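Local atomic coordinates of Rik1-associated factor 1 (Schizosaccharomyces pombe, PDB entry 4O9D), a protein that contributes its WD40 propeller, the part described here, to the Clr4 methyltransferase complex, which helps establish heterochromatin by methylating histone H3 to form H3K9me. Residues Gln73-His78 and Leu102-Gly107; Leu136-Ser139 and Leu143-Val146; Tyr154-Asp159 and Gly163-Ser168; Ala169-Pro174 and Asp197-Gly202. One frame throughout, in Å; residues are numbered along the deposited sequence.

Interaction 1. Residues Gln73-His78 and Leu102-Gly107; sequences QSLESH and LFLYTG
His78 and Thr106 are joined by a nearly straight hydrogen bond. NE2 of His78 and OG1 of Thr106 are 2.7 Å apart, with an angle of 174°. The hydroxyl meets the imidazole at its edge, in the plane of the ring. Thr106 has a chi1 of 60°, which sets OG1 astride its own main chain and facing the ring. This is part of the structural tetrad of a WD40 blade. The other two members are Asp110, bonded to His78 ND1, and Trp116, whose NE1 is bonded to Thr106 OG1. Asp110, His78, Thr106 and Trp116 thus form one continuous chain of polar contacts.

Van der Waals contact adds to this. Gly107 C lies over one face of the imidazole, toward its rim, 4.2 Å from His78 CE1. Further along, methyl meets methyl. Leu75 CD1 lies 4.3 Å from Leu104 CD2, a loose touch, and Leu75 also packs on Trp116. Leu75 belongs to the chain that leaves the preceding blade, so the contact ties that blade and its connection to strand 103-108.

Without the imidazole, as with an alanine here, Asp110 and Thr106 OG1 would probably each lose a partner, and the polar chain would be cut at the histidine.

All five touching residues are buried. Both ring nitrogens of His78 are used, one on each side, so the rotation of the imidazole is fixed. The carboxylate of Asp110 probably polarises the ring and strengthens its bond to Thr106.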
loop_
_atom_site.group_PDB
_atom_site.type_symbol
_atom_site.label_atom_id
_atom_site.label_comp_id
_atom_site.label_asym_id
_atom_site.label_seq_id
_atom_site.Cartn_x
_atom_site.Cartn_y
_atom_site.Cartn_z
ATOM N N GLN A 73 -15.693 6.662 13.019
ATOM C CA GLN A 73 -16.403 5.530 13.621
ATOM C C GLN A 73 -15.549 4.277 13.555
ATOM O O GLN A 73 -14.936 4.013 12.527
ATOM C CB GLN A 73 -17.722 5.279 12.893
ATOM C CG GLN A 73 -18.518 4.143 13.499
ATOM C CD GLN A 73 -19.698 3.712 12.637
ATOM O OE1 GLN A 73 -20.034 4.354 11.629
ATOM N NE2 GLN A 73 -20.327 2.614 13.028
ATOM N N SER A 74 -15.508 3.532 14.666
ATOM C CA SER A 74 -14.747 2.293 14.786
ATOM C C SER A 74 -15.573 1.136 14.257
ATOM O O SER A 74 -16.757 1.044 14.583
ATOM C CB SER A 74 -14.416 2.039 16.269
ATOM O OG SER A 74 -13.666 0.841 16.456
ATOM N N LEU A 75 -14.978 0.242 13.462
ATOM C CA LEU A 75 -15.755 -0.869 12.866
ATOM C C LEU A 75 -15.537 -2.190 13.592
ATOM O O LEU A 75 -14.558 -2.364 14.304
ATOM C CB LEU A 75 -15.434 -1.078 11.370
ATOM C CG LEU A 75 -15.665 0.048 10.355
ATOM C CD1 LEU A 75 -15.358 -0.442 8.905
ATOM C CD2 LEU A 75 -17.069 0.586 10.458
ATOM N N GLU A 76 -16.454 -3.139 13.390
ATOM C CA GLU A 76 -16.341 -4.444 14.019
ATOM C C GLU A 76 -14.990 -5.112 13.691
ATOM O O GLU A 76 -14.438 -5.857 14.512
ATOM C CB GLU A 76 -17.517 -5.335 13.591
ATOM C CG GLU A 76 -17.247 -6.807 13.747
ATOM C CD GLU A 76 -18.510 -7.657 13.717
ATOM O OE1 GLU A 76 -19.355 -7.488 12.800
ATOM O OE2 GLU A 76 -18.653 -8.502 14.626
ATOM N N SER A 77 -14.472 -4.832 12.493
ATOM C CA SER A 77 -13.098 -5.193 12.096
ATOM C C SER A 77 -12.842 -6.706 11.967
ATOM O O SER A 77 -13.768 -7.460 11.714
ATOM C CB SER A 77 -12.078 -4.553 13.039
ATOM O OG SER A 77 -10.771 -4.577 12.458
ATOM N N HIS A 78 -11.580 -7.119 12.109
ATOM C CA HIS A 78 -11.163 -8.528 12.018
ATOM C C HIS A 78 -10.512 -8.941 13.337
ATOM O O HIS A 78 -9.766 -8.160 13.917
ATOM C CB HIS A 78 -10.120 -8.712 10.901
ATOM C CG HIS A 78 -10.565 -8.236 9.549
ATOM N ND1 HIS A 78 -10.745 -9.090 8.481
ATOM C CD2 HIS A 78 -10.866 -6.998 9.092
ATOM C CE1 HIS A 78 -11.126 -8.398 7.421
ATOM N NE2 HIS A 78 -11.226 -7.127 7.769
ATOM N N LEU A 102 -19.789 3.205 -2.483
ATOM C CA LEU A 102 -20.702 2.758 -1.425
ATOM C C LEU A 102 -20.027 1.908 -0.357
ATOM O O LEU A 102 -20.464 1.884 0.802
ATOM C CB LEU A 102 -21.876 1.982 -2.026
ATOM C CG LEU A 102 -22.930 2.853 -2.704
ATOM C CD1 LEU A 102 -24.092 1.989 -3.188
ATOM C CD2 LEU A 102 -23.416 3.941 -1.743
ATOM N N PHE A 103 -18.961 1.205 -0.733
ATOM C CA PHE A 103 -18.437 0.156 0.134
ATOM C C PHE A 103 -16.947 0.290 0.391
ATOM O O PHE A 103 -16.229 0.905 -0.397
ATOM C CB PHE A 103 -18.732 -1.221 -0.489
ATOM C CG PHE A 103 -20.215 -1.478 -0.697
ATOM C CD1 PHE A 103 -21.035 -1.793 0.382
ATOM C CD2 PHE A 103 -20.785 -1.380 -1.963
ATOM C CE1 PHE A 103 -22.408 -2.012 0.201
ATOM C CE2 PHE A 103 -22.153 -1.595 -2.150
ATOM C CZ PHE A 103 -22.959 -1.914 -1.071
ATOM N N LEU A 104 -16.514 -0.285 1.511
ATOM C CA LEU A 104 -15.099 -0.397 1.848
ATOM C C LEU A 104 -14.704 -1.882 1.901
ATOM O O LEU A 104 -15.364 -2.673 2.567
ATOM C CB LEU A 104 -14.827 0.254 3.204
ATOM C CG LEU A 104 -13.400 0.132 3.754
ATOM C CD1 LEU A 104 -12.396 0.931 2.904
ATOM C CD2 LEU A 104 -13.312 0.560 5.249
ATOM N N TYR A 105 -13.621 -2.247 1.209
ATOM C CA TYR A 105 -13.095 -3.610 1.246
ATOM C C TYR A 105 -11.854 -3.696 2.157
ATOM O O TYR A 105 -10.915 -2.891 2.016
ATOM C CB TYR A 105 -12.717 -4.046 -0.181
ATOM C CG TYR A 105 -13.811 -3.884 -1.216
ATOM C CD1 TYR A 105 -15.035 -4.530 -1.064
ATOM C CD2 TYR A 105 -13.615 -3.122 -2.361
ATOM C CE1 TYR A 105 -16.037 -4.404 -2.015
ATOM C CE2 TYR A 105 -14.609 -2.984 -3.326
ATOM C CZ TYR A 105 -15.825 -3.639 -3.154
ATOM O OH TYR A 105 -16.841 -3.532 -4.105
ATOM N N THR A 106 -11.834 -4.649 3.091
ATOM C CA THR A 106 -10.664 -4.808 3.970
ATOM C C THR A 106 -10.125 -6.232 4.011
ATOM O O THR A 106 -10.870 -7.219 3.798
ATOM C CB THR A 106 -10.932 -4.395 5.445
ATOM O OG1 THR A 106 -11.982 -5.202 5.986
ATOM C CG2 THR A 106 -11.288 -2.916 5.573
ATOM N N GLY A 107 -8.822 -6.332 4.280
ATOM C CA GLY A 107 -8.139 -7.606 4.415
ATOM C C GLY A 107 -7.377 -7.642 5.736
ATOM O O GLY A 107 -6.921 -6.624 6.218
#

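Interaction 2. Residues Leu136-Ser139 and Leu143-Val146; sequences LALS and LLAV
Leu136-Ser139 and Leu143-Val146 face each other in a beta hairpin, the two inner strands of one propeller blade. The strands run antiparallel at 158°.

Backbone bonds set the register. Ala137 and Ala145 are a hydrogen-bonded pair: Ala137 N to Ala145 O is 3.0 Å, and Ala145 N to Ala137 O is 2.7 Å. Nearer the turn, Ser139 N donates to Leu143 O at 2.8 Å, in the carbonyl plane.

A side chain closes the hairpin. Leu143 N donates to Ser139 OG at 3.0 Å, with a bent angle of 149°. A chi1 of 80° holds OG over the serine's own backbone, where it faces Leu143 N. The same oxygen takes a weak bond from Asp141 N inside the turn. Replaced by an alanine, the residue would offer no OG, and Leu143 N is likely to lose its acceptor, leaving the turn less firmly held.

Apolar contacts follow the two faces. Leu136, Leu138, Leu144 and Val146 share one face, where Leu138 and Leu144 pack on Tyr105 of the preceding blade. Leu136 and Val146 run alongside each other, Leu136 CD2 3.9 Å from Val146 CG2. Leu138 CD1 is 4.1 Å from Leu144 CD1. The other face carries the alanines and meets Ile186 of the next blade. There, the CB atoms of Ala137 and Ala145 are 4.1 Å apart.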
loop_
_atom_site.group_PDB
_atom_site.type_symbol
_atom_site.label_atom_id
_atom_site.label_comp_id
_atom_site.label_asym_id
_atom_site.label_seq_id
_atom_site.Cartn_x
_atom_site.Cartn_y
_atom_site.Cartn_z
ATOM N N LEU A 136 -4.634 -6.061 -1.358
ATOM C CA LEU A 136 -5.821 -5.924 -2.204
ATOM C C LEU A 136 -5.560 -5.006 -3.379
ATOM O O LEU A 136 -4.797 -4.066 -3.262
ATOM C CB LEU A 136 -6.985 -5.308 -1.412
ATOM C CG LEU A 136 -7.515 -6.121 -0.241
ATOM C CD1 LEU A 136 -8.587 -5.302 0.513
ATOM C CD2 LEU A 136 -8.062 -7.454 -0.747
ATOM N N ALA A 137 -6.221 -5.280 -4.498
ATOM C CA ALA A 137 -6.225 -4.393 -5.653
ATOM C C ALA A 137 -7.643 -4.364 -6.174
ATOM O O ALA A 137 -8.398 -5.333 -5.956
ATOM C CB ALA A 137 -5.304 -4.906 -6.735
ATOM N N LEU A 138 -7.970 -3.284 -6.895
ATOM C CA LEU A 138 -9.322 -3.036 -7.417
ATOM C C LEU A 138 -9.280 -2.581 -8.885
ATOM O O LEU A 138 -8.537 -1.650 -9.252
ATOM C CB LEU A 138 -10.001 -1.971 -6.544
ATOM C CG LEU A 138 -11.513 -1.788 -6.651
ATOM C CD1 LEU A 138 -12.252 -3.071 -6.314
ATOM C CD2 LEU A 138 -11.972 -0.665 -5.715
ATOM N N SER A 139 -10.067 -3.226 -9.735
ATOM C CA SER A 139 -10.043 -2.905 -11.165
ATOM C C SER A 139 -10.910 -1.697 -11.449
ATOM O O SER A 139 -11.650 -1.240 -10.575
ATOM C CB SER A 139 -10.559 -4.086 -11.987
ATOM O OG SER A 139 -11.979 -4.112 -11.981
ATOM N N LEU A 143 -13.739 -4.971 -9.699
ATOM C CA LEU A 143 -13.326 -6.345 -9.411
ATOM C C LEU A 143 -12.219 -6.286 -8.370
ATOM O O LEU A 143 -11.273 -5.488 -8.497
ATOM C CB LEU A 143 -12.820 -7.042 -10.677
ATOM C CG LEU A 143 -12.590 -8.559 -10.649
ATOM C CD1 LEU A 143 -13.901 -9.363 -10.345
ATOM C CD2 LEU A 143 -11.965 -9.005 -11.988
ATOM N N LEU A 144 -12.328 -7.111 -7.338
ATOM C CA LEU A 144 -11.362 -7.060 -6.237
ATOM C C LEU A 144 -10.335 -8.211 -6.303
ATOM O O LEU A 144 -10.718 -9.385 -6.312
ATOM C CB LEU A 144 -12.110 -7.076 -4.910
ATOM C CG LEU A 144 -11.260 -6.996 -3.640
ATOM C CD1 LEU A 144 -10.656 -5.643 -3.513
ATOM C CD2 LEU A 144 -12.107 -7.329 -2.404
ATOM N N ALA A 145 -9.043 -7.883 -6.387
ATOM C CA ALA A 145 -8.020 -8.924 -6.381
ATOM C C ALA A 145 -7.444 -9.059 -4.990
ATOM O O ALA A 145 -7.242 -8.066 -4.273
ATOM C CB ALA A 145 -6.929 -8.652 -7.430
ATOM N N VAL A 146 -7.205 -10.299 -4.592
ATOM C CA VAL A 146 -6.789 -10.596 -3.251
ATOM C C VAL A 146 -5.493 -11.398 -3.295
ATOM O O VAL A 146 -5.431 -12.398 -4.004
ATOM C CB VAL A 146 -7.858 -11.414 -2.566
ATOM C CG1 VAL A 146 -7.511 -11.624 -1.120
ATOM C CG2 VAL A 146 -9.204 -10.685 -2.711
#

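Interaction 3. Residues Tyr154-Asp159 and Gly163-Ser168; sequences YLLSTD and GEILTS
Ser157 and Thr167 join their hydroxyls across this hairpin. Ser157 OG and Thr167 OG1 are 2.7 Å apart. Both chi1 angles are near +75°, which swings the two oxygens toward each other. A water bonds Thr167 OG1 and donates to Leu155 O.

Leu166 and Thr167 together face Ser157, a beta bulge. Leu166 N donates to Ser157 O at 2.8 Å. The extended side chain of Leu166 lies against the backbone of the partner strand, its CD1 3.2 Å from Asp159 N.

On the other face, Thr158 CG2 lies 3.7 Å from Ile165 CD1, while Thr158 OG1 is hydrogen-bonded to Tyr105 OH of the preceding blade. Leu156 CD2 is pressed tightly against Ser168 CB, at 3.3 Å.

At the turn, Asp159 N donates to Glu164 O and Gly163 N to Asp159 O. Asp159 OD1 accepts bonds from Ser161 N and Thr162 N, which steadies the turn.

The hairpin supplies the two outer strands of its blade. Strand 165-171 is the outer edge, and strand 153-158 is bonded on its other side to strand 144-148. Leu156 and Ser168 also touch Phe126, on the outer strand 122-126 of the blade before.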
loop_
_atom_site.group_PDB
_atom_site.type_symbol
_atom_site.label_atom_id
_atom_site.label_comp_id
_atom_site.label_asym_id
_atom_site.label_seq_id
_atom_site.Cartn_x
_atom_site.Cartn_y
_atom_site.Cartn_z
ATOM N N TYR A 154 -7.003 -14.349 -5.325
ATOM C CA TYR A 154 -8.431 -14.522 -5.602
ATOM C C TYR A 154 -8.960 -13.267 -6.322
ATOM O O TYR A 154 -8.438 -12.152 -6.119
ATOM C CB TYR A 154 -9.179 -14.740 -4.297
ATOM C CG TYR A 154 -8.656 -15.877 -3.448
ATOM C CD1 TYR A 154 -9.123 -17.180 -3.628
ATOM C CD2 TYR A 154 -7.719 -15.651 -2.453
ATOM C CE1 TYR A 154 -8.648 -18.233 -2.848
ATOM C CE2 TYR A 154 -7.247 -16.683 -1.666
ATOM C CZ TYR A 154 -7.725 -17.987 -1.873
ATOM O OH TYR A 154 -7.265 -19.018 -1.093
ATOM N N LEU A 155 -9.935 -13.463 -7.212
ATOM C CA LEU A 155 -10.680 -12.362 -7.811
ATOM C C LEU A 155 -12.134 -12.446 -7.309
ATOM O O LEU A 155 -12.787 -13.490 -7.461
ATOM C CB LEU A 155 -10.654 -12.434 -9.343
ATOM C CG LEU A 155 -9.314 -12.250 -10.086
ATOM C CD1 LEU A 155 -9.555 -12.458 -11.583
ATOM C CD2 LEU A 155 -8.683 -10.862 -9.795
ATOM N N LEU A 156 -12.640 -11.355 -6.746
ATOM C CA LEU A 156 -13.986 -11.339 -6.172
ATOM C C LEU A 156 -14.853 -10.249 -6.777
ATOM O O LEU A 156 -14.400 -9.124 -6.924
ATOM C CB LEU A 156 -13.906 -11.089 -4.667
ATOM C CG LEU A 156 -13.067 -12.065 -3.854
ATOM C CD1 LEU A 156 -13.002 -11.648 -2.384
ATOM C CD2 LEU A 156 -13.631 -13.464 -4.001
ATOM N N SER A 157 -16.099 -10.558 -7.128
ATOM C CA SER A 157 -17.017 -9.492 -7.524
ATOM C C SER A 157 -18.089 -9.292 -6.464
ATOM O O SER A 157 -18.370 -10.201 -5.674
ATOM C CB SER A 157 -17.639 -9.750 -8.898
ATOM O OG SER A 157 -18.681 -10.691 -8.827
ATOM N N THR A 158 -18.653 -8.087 -6.415
ATOM C CA THR A 158 -19.613 -7.743 -5.362
ATOM C C THR A 158 -20.846 -7.069 -5.942
ATOM O O THR A 158 -20.736 -6.304 -6.894
ATOM C CB THR A 158 -18.990 -6.778 -4.288
ATOM O OG1 THR A 158 -18.614 -5.528 -4.900
ATOM C CG2 THR A 158 -17.772 -7.410 -3.638
ATOM N N ASP A 159 -22.018 -7.340 -5.365
ATOM C CA ASP A 159 -23.226 -6.633 -5.778
ATOM C C ASP A 159 -23.065 -5.122 -5.656
ATOM O O ASP A 159 -22.651 -4.621 -4.619
ATOM C CB ASP A 159 -24.427 -7.065 -4.946
ATOM C CG ASP A 159 -25.742 -6.562 -5.537
ATOM O OD1 ASP A 159 -26.059 -5.361 -5.365
ATOM O OD2 ASP A 159 -26.434 -7.364 -6.209
ATOM N N GLY A 163 -23.447 -5.016 -1.731
ATOM C CA GLY A 163 -22.129 -5.298 -1.169
ATOM C C GLY A 163 -21.851 -6.789 -1.019
ATOM O O GLY A 163 -20.725 -7.196 -0.694
ATOM N N GLU A 164 -22.867 -7.617 -1.262
ATOM C CA GLU A 164 -22.691 -9.055 -1.107
ATOM C C GLU A 164 -21.687 -9.592 -2.141
ATOM O O GLU A 164 -21.719 -9.201 -3.312
ATOM C CB GLU A 164 -24.043 -9.785 -1.243
ATOM C CG GLU A 164 -23.929 -11.302 -1.243
ATOM C CD GLU A 164 -25.287 -11.980 -1.065
ATOM O OE1 GLU A 164 -26.322 -11.288 -1.204
ATOM O OE2 GLU A 164 -25.316 -13.197 -0.779
ATOM N N ILE A 165 -20.789 -10.463 -1.687
ATOM C CA ILE A 165 -19.853 -11.186 -2.571
ATOM C C ILE A 165 -20.621 -12.120 -3.534
ATOM O O ILE A 165 -21.319 -13.032 -3.093
ATOM C CB ILE A 165 -18.873 -12.059 -1.751
ATOM C CG1 ILE A 165 -18.047 -11.189 -0.796
ATOM C CG2 ILE A 165 -17.933 -12.869 -2.679
ATOM C CD1 ILE A 165 -17.080 -10.345 -1.514
ATOM N N LEU A 166 -20.491 -11.886 -4.836
ATOM C CA LEU A 166 -21.249 -12.635 -5.842
ATOM C C LEU A 166 -20.493 -13.789 -6.513
ATOM O O LEU A 166 -21.082 -14.855 -6.798
ATOM C CB LEU A 166 -21.715 -11.666 -6.925
ATOM C CG LEU A 166 -22.702 -10.622 -6.387
ATOM C CD1 LEU A 166 -23.045 -9.559 -7.437
ATOM C CD2 LEU A 166 -23.951 -11.339 -5.878
ATOM N N THR A 167 -19.216 -13.559 -6.820
ATOM C CA THR A 167 -18.406 -14.548 -7.543
ATOM C C THR A 167 -17.022 -14.597 -6.950
ATOM O O THR A 167 -16.579 -13.617 -6.350
ATOM C CB THR A 167 -18.273 -14.243 -9.066
ATOM O OG1 THR A 167 -17.434 -13.098 -9.287
ATOM C CG2 THR A 167 -19.624 -13.991 -9.685
ATOM N N SER A 168 -16.347 -15.735 -7.101
ATOM C CA SER A 168 -14.933 -15.819 -6.772
ATOM C C SER A 168 -14.209 -16.705 -7.782
ATOM O O SER A 168 -14.805 -17.627 -8.377
ATOM C CB SER A 168 -14.696 -16.332 -5.330
ATOM O OG SER A 168 -15.070 -17.695 -5.169
HETATM O O HOH W 1 -14.898 -13.651 -9.632
#

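Interaction 4. Residues Ala169-Pro174 and Asp197-Gly202; sequences ANLIYP and DKVIIG. With EDO (1,2-ethanediol), chain F.
One methyl group of Leu171 carries most of this contact. Its CD1 touches two side chains of the facing strand, Val199 CG1 at 3.8 Å and Ile201 CD1 at 4.0 Å. The backbones stay well apart, with the CA atoms of Leu171 and Val199 9.1 Å from each other. The junction is purely apolar and buried.

Leu171 reaches across because its side chain is extended. CG is anti to the carbonyl carbon (chi1 -56°), and CD1 is anti to CA (chi2 172°). Val199 and Ile201 are two residues apart on strand 198-204, so both point the same way. The leucine crosses each of them at a slant. Ile201 CD1 also comes within 4.2 Å of Leu171 CB. Around this cluster, Phe218 packs on Leu171 and Ile201, and Leu155 packs on Leu171 and Val199.

Asn170, the residue before, belongs to the exposed side. Its OD1 accepts a hydrogen bond of 2.8 Å from O2 of a 1,2-ethanediol, probably picked up from the crystallisation liquor. Further along, Tyr173 stacks on Phe225 and takes the N-cap position of the short helix 174-178.

Strand 165-171 is the outermost of its blade, and strand 198-204 is the second strand of the next. Apolar packing of this kind between the faces of successive blades is typical of a beta propeller.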
loop_
_atom_site.group_PDB
_atom_site.type_symbol
_atom_site.label_atom_id
_atom_site.label_comp_id
_atom_site.label_asym_id
_atom_site.label_seq_id
_atom_site.Cartn_x
_atom_site.Cartn_y
_atom_site.Cartn_z
ATOM N N ALA A 169 -12.924 -16.415 -7.962
ATOM C CA ALA A 169 -12.066 -17.172 -8.874
ATOM C C ALA A 169 -10.675 -17.269 -8.272
ATOM O O ALA A 169 -10.152 -16.281 -7.731
ATOM C CB ALA A 169 -12.000 -16.486 -10.255
ATOM N N ASN A 170 -10.064 -18.443 -8.388
ATOM C CA ASN A 170 -8.743 -18.681 -7.822
ATOM C C ASN A 170 -7.694 -18.383 -8.887
ATOM O O ASN A 170 -7.874 -18.749 -10.067
ATOM C CB ASN A 170 -8.590 -20.138 -7.374
ATOM C CG ASN A 170 -9.480 -20.500 -6.200
ATOM O OD1 ASN A 170 -9.959 -19.638 -5.470
ATOM N ND2 ASN A 170 -9.698 -21.789 -6.012
ATOM N N LEU A 171 -6.629 -17.689 -8.477
ATOM C CA LEU A 171 -5.484 -17.450 -9.330
ATOM C C LEU A 171 -4.324 -18.298 -8.803
ATOM O O LEU A 171 -3.721 -17.996 -7.755
ATOM C CB LEU A 171 -5.084 -15.950 -9.340
ATOM C CG LEU A 171 -6.157 -14.928 -9.752
ATOM C CD1 LEU A 171 -5.643 -13.467 -9.504
ATOM C CD2 LEU A 171 -6.587 -15.115 -11.187
ATOM N N ILE A 172 -3.995 -19.334 -9.567
ATOM C CA ILE A 172 -3.171 -20.437 -9.089
ATOM C C ILE A 172 -1.937 -20.536 -9.968
ATOM O O ILE A 172 -2.053 -20.605 -11.184
ATOM C CB ILE A 172 -3.989 -21.780 -9.143
ATOM C CG1 ILE A 172 -5.195 -21.713 -8.194
ATOM C CG2 ILE A 172 -3.140 -22.989 -8.781
ATOM C CD1 ILE A 172 -6.112 -22.935 -8.308
ATOM N N TYR A 173 -0.754 -20.477 -9.360
ATOM C CA TYR A 173 0.488 -20.673 -10.107
ATOM C C TYR A 173 1.127 -21.880 -9.439
ATOM O O TYR A 173 1.769 -21.750 -8.398
ATOM C CB TYR A 173 1.367 -19.420 -10.033
ATOM C CG TYR A 173 2.741 -19.509 -10.692
ATOM C CD1 TYR A 173 3.097 -20.586 -11.490
ATOM C CD2 TYR A 173 3.687 -18.495 -10.484
ATOM C CE1 TYR A 173 4.355 -20.650 -12.080
ATOM C CE2 TYR A 173 4.943 -18.549 -11.056
ATOM C CZ TYR A 173 5.275 -19.620 -11.858
ATOM O OH TYR A 173 6.525 -19.672 -12.426
ATOM N N PRO A 174 0.881 -23.081 -9.995
ATOM C CA PRO A 174 1.247 -24.327 -9.314
ATOM C C PRO A 174 2.704 -24.421 -8.902
ATOM O O PRO A 174 2.977 -24.896 -7.804
ATOM C CB PRO A 174 0.917 -25.413 -10.354
ATOM C CG PRO A 174 -0.105 -24.807 -11.247
ATOM C CD PRO A 174 0.233 -23.331 -11.299
ATOM N N ASP A 197 -7.908 -6.646 -19.048
ATOM C CA ASP A 197 -7.353 -6.660 -17.682
ATOM C C ASP A 197 -6.447 -7.852 -17.401
ATOM O O ASP A 197 -6.816 -8.995 -17.649
ATOM C CB ASP A 197 -8.474 -6.652 -16.641
ATOM C CG ASP A 197 -9.078 -5.265 -16.437
ATOM O OD1 ASP A 197 -8.832 -4.378 -17.282
ATOM O OD2 ASP A 197 -9.801 -5.069 -15.437
ATOM N N LYS A 198 -5.260 -7.579 -16.864
ATOM C CA LYS A 198 -4.372 -8.642 -16.377
ATOM C C LYS A 198 -4.106 -8.367 -14.890
ATOM O O LYS A 198 -4.307 -7.242 -14.420
ATOM C CB LYS A 198 -3.045 -8.660 -17.158
ATOM C CG LYS A 198 -3.174 -8.680 -18.694
ATOM C CD LYS A 198 -3.820 -9.988 -19.174
ATOM C CE LYS A 198 -4.049 -9.996 -20.692
ATOM N NZ LYS A 198 -4.245 -11.385 -21.241
ATOM N N VAL A 199 -3.644 -9.383 -14.174
ATOM C CA VAL A 199 -3.411 -9.307 -12.739
ATOM C C VAL A 199 -1.962 -9.702 -12.542
ATOM O O VAL A 199 -1.536 -10.785 -12.956
ATOM C CB VAL A 199 -4.302 -10.296 -11.973
ATOM C CG1 VAL A 199 -4.052 -10.207 -10.455
ATOM C CG2 VAL A 199 -5.769 -10.038 -12.324
ATOM N N ILE A 200 -1.199 -8.802 -11.934
ATOM C CA ILE A 200 0.193 -9.060 -11.621
ATOM C C ILE A 200 0.243 -9.535 -10.173
ATOM O O ILE A 200 -0.349 -8.913 -9.290
ATOM C CB ILE A 200 1.025 -7.747 -11.759
ATOM C CG1 ILE A 200 0.881 -7.156 -13.170
ATOM C CG2 ILE A 200 2.473 -7.992 -11.391
ATOM C CD1 ILE A 200 1.142 -5.584 -13.198
ATOM N N ILE A 201 0.933 -10.635 -9.912
ATOM C CA ILE A 201 1.097 -11.089 -8.537
ATOM C C ILE A 201 2.573 -11.254 -8.152
ATOM O O ILE A 201 3.354 -11.901 -8.862
ATOM C CB ILE A 201 0.434 -12.438 -8.303
ATOM C CG1 ILE A 201 -1.050 -12.375 -8.664
ATOM C CG2 ILE A 201 0.600 -12.879 -6.828
ATOM C CD1 ILE A 201 -1.810 -13.617 -8.278
ATOM N N GLY A 202 2.930 -10.730 -6.994
ATOM C CA GLY A 202 4.305 -10.834 -6.529
ATOM C C GLY A 202 4.334 -11.813 -5.390
ATOM O O GLY A 202 3.459 -11.762 -4.524
HETATM C C1 EDO F . -14.243 -21.137 -5.502
HETATM O O1 EDO F . -13.414 -21.828 -4.554
HETATM C C2 EDO F . -13.407 -19.984 -6.051
HETATM O O2 EDO F . -12.687 -19.378 -4.965
#

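The four contacts follow the chain in series through neighbouring propeller blades. Interactions 1 and 4 are alike in position. Each joins one blade to an inner strand of the next; their centres are about 25 Å apart. Interactions 2 and 3 build one blade between them, with centres about 10 Å apart. A probable hydrogen bond, Val146 N to Tyr154 O at 2.7 Å, helps connect them. Tyr105 links interaction 1 to this blade: its OH lies 2.8 Å from Thr158 OG1, probably hydrogen-bonded. Interaction 4 continues strand 165-171 of interaction 3. The ethanediol on Asn170 also bonds weakly to Ser168 OG.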